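Local structure of DNA mismatch repair protein MUTS (Thermus aquaticus, 1EWQ) at residues R354-L359 with P373-L378. The protein takes part in DNA mismatch repair, binding mismatched DNA, and has a weak ATPase activity. Sequence-based numbering, arbitrary orientation.
Sequences RSLQIL and PDLSPL
With CG set beside its backbone N (chi1 -64°), Leu356 spreads its two methyls over two leucines of 373-378, while Leu359, whose CG lies trans to its own N (chi1 -151°), sends CD2 toward the loop before helix 376-385. The fork of Leu356 divides the work: CD1 meets Leu378 CD1 at 3.6 Å, the two side chains running nearly perpendicular, and CD2 rests on Leu375 CD1 at 3.7 Å. Leu359 CD2 touches Leu375 CD1 more loosely, at 4.1 Å. The same Leu359 CD2 lies 3.5 Å from Pro373 O. Trimming Leu356 to an alanine is likely to open a gap and leave Leu378 CD1 without its partner on helix 346-366. Leu375 is also the N-cap residue, and the residue before it, Asp374, makes an Asx turn: its OD2 accepts from Ser376 N (3.0 Å, 168° at the hydrogen) on the anti side and from Ser376 OG on the syn side, both tilted to the same face. Ala516 and Leu517 of helix 514-540 also touch Leu375, and Leu524 touches Leu359. Within MutS domain III, then, polar bonds shape the turn locally, whereas the fit between helices, with no hydrogen bond across the segments, rests mainly on leucine methyls.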
loop_
_atom_site.group_PDB
_atom_site.type_symbol
_atom_site.label_atom_id
_atom_site.label_comp_id
_atom_site.label_asym_id
_atom_site.label_seq_id
_atom_site.Cartn_x
_atom_site.Cartn_y
_atom_site.Cartn_z
ATOM N N ARG C 354 36.161 -8.566 -8.952
ATOM C CA ARG C 354 36.241 -7.129 -8.719
ATOM C C ARG C 354 36.631 -6.858 -7.268
ATOM O O ARG C 354 37.522 -6.052 -6.989
ATOM C CB ARG C 354 34.899 -6.446 -9.031
ATOM C CG ARG C 354 34.827 -5.011 -8.493
ATOM C CD ARG C 354 33.612 -4.208 -8.964
ATOM N NE ARG C 354 32.307 -4.817 -8.695
ATOM C CZ ARG C 354 31.932 -5.361 -7.539
ATOM N NH1 ARG C 354 32.766 -5.400 -6.510
ATOM N NH2 ARG C 354 30.697 -5.836 -7.401
ATOM N N SER C 355 35.967 -7.554 -6.350
ATOM C CA SER C 355 36.232 -7.394 -4.924
ATOM C C SER C 355 37.643 -7.828 -4.533
ATOM O O SER C 355 38.291 -7.188 -3.705
ATOM C CB SER C 355 35.214 -8.192 -4.110
ATOM O OG SER C 355 33.905 -7.728 -4.365
ATOM N N LEU C 356 38.118 -8.916 -5.124
ATOM C CA LEU C 356 39.449 -9.406 -4.810
ATOM C C LEU C 356 40.549 -8.492 -5.354
ATOM O O LEU C 356 41.697 -8.565 -4.910
ATOM C CB LEU C 356 39.631 -10.830 -5.342
ATOM C CG LEU C 356 38.720 -11.888 -4.711
ATOM C CD1 LEU C 356 39.101 -13.257 -5.234
ATOM C CD2 LEU C 356 38.832 -11.848 -3.189
ATOM N N GLN C 357 40.202 -7.638 -6.313
ATOM C CA GLN C 357 41.167 -6.696 -6.880
ATOM C C GLN C 357 41.245 -5.472 -5.968
ATOM O O GLN C 357 42.226 -4.735 -5.969
ATOM C CB GLN C 357 40.742 -6.281 -8.294
ATOM C CG GLN C 357 40.714 -7.447 -9.279
ATOM C CD GLN C 357 40.261 -7.052 -10.676
ATOM O OE1 GLN C 357 39.207 -6.437 -10.852
ATOM N NE2 GLN C 357 41.051 -7.424 -11.678
ATOM N N ILE C 358 40.196 -5.274 -5.180
ATOM C CA ILE C 358 40.125 -4.157 -4.246
ATOM C C ILE C 358 40.896 -4.517 -2.978
ATOM O O ILE C 358 41.577 -3.682 -2.381
ATOM C CB ILE C 358 38.657 -3.867 -3.857
ATOM C CG1 ILE C 358 37.888 -3.380 -5.086
ATOM C CG2 ILE C 358 38.595 -2.857 -2.708
ATOM C CD1 ILE C 358 36.400 -3.290 -4.860
ATOM N N LEU C 359 40.788 -5.783 -2.597
ATOM C CA LEU C 359 41.419 -6.311 -1.396
ATOM C C LEU C 359 42.866 -5.873 -1.195
ATOM O O LEU C 359 43.213 -5.358 -0.138
ATOM C CB LEU C 359 41.316 -7.835 -1.399
ATOM C CG LEU C 359 41.275 -8.487 -0.022
ATOM C CD1 LEU C 359 40.153 -7.860 0.803
ATOM C CD2 LEU C 359 41.068 -9.993 -0.178
ATOM N N PRO C 373 43.065 -11.689 4.423
ATOM C CA PRO C 373 43.579 -12.841 3.673
ATOM C C PRO C 373 44.151 -12.450 2.316
ATOM O O PRO C 373 43.666 -11.517 1.678
ATOM C CB PRO C 373 42.346 -13.726 3.511
ATOM C CG PRO C 373 41.510 -13.373 4.709
ATOM C CD PRO C 373 41.649 -11.879 4.778
ATOM N N ASP C 374 45.194 -13.154 1.887
ATOM C CA ASP C 374 45.777 -12.901 0.575
ATOM C C ASP C 374 45.092 -13.888 -0.359
ATOM O O ASP C 374 45.243 -15.101 -0.213
ATOM C CB ASP C 374 47.286 -13.154 0.556
ATOM C CG ASP C 374 47.901 -12.925 -0.829
ATOM O OD1 ASP C 374 49.123 -13.140 -0.985
ATOM O OD2 ASP C 374 47.170 -12.526 -1.766
ATOM N N LEU C 375 44.329 -13.362 -1.304
ATOM C CA LEU C 375 43.605 -14.191 -2.250
ATOM C C LEU C 375 44.009 -13.867 -3.682
ATOM O O LEU C 375 43.267 -14.147 -4.623
ATOM C CB LEU C 375 42.102 -13.974 -2.065
ATOM C CG LEU C 375 41.540 -14.520 -0.750
ATOM C CD1 LEU C 375 40.151 -13.976 -0.491
ATOM C CD2 LEU C 375 41.528 -16.029 -0.821
ATOM N N SER C 376 45.189 -13.276 -3.849
ATOM C CA SER C 376 45.646 -12.921 -5.185
ATOM C C SER C 376 45.656 -14.132 -6.114
ATOM O O SER C 376 45.348 -14.007 -7.294
ATOM C CB SER C 376 47.031 -12.256 -5.137
ATOM O OG SER C 376 47.975 -13.056 -4.459
ATOM N N PRO C 377 45.991 -15.326 -5.597
ATOM C CA PRO C 377 45.983 -16.465 -6.522
ATOM C C PRO C 377 44.603 -16.765 -7.132
ATOM O O PRO C 377 44.512 -17.130 -8.303
ATOM C CB PRO C 377 46.542 -17.615 -5.671
ATOM C CG PRO C 377 46.270 -17.192 -4.267
ATOM C CD PRO C 377 46.527 -15.717 -4.282
ATOM N N LEU C 378 43.540 -16.595 -6.350
ATOM C CA LEU C 378 42.175 -16.831 -6.830
ATOM C C LEU C 378 41.811 -15.699 -7.798
ATOM O O LEU C 378 41.177 -15.912 -8.836
ATOM C CB LEU C 378 41.192 -16.823 -5.652
ATOM C CG LEU C 378 39.796 -17.452 -5.797
ATOM C CD1 LEU C 378 38.858 -16.813 -4.787
ATOM C CD2 LEU C 378 39.249 -17.252 -7.190
#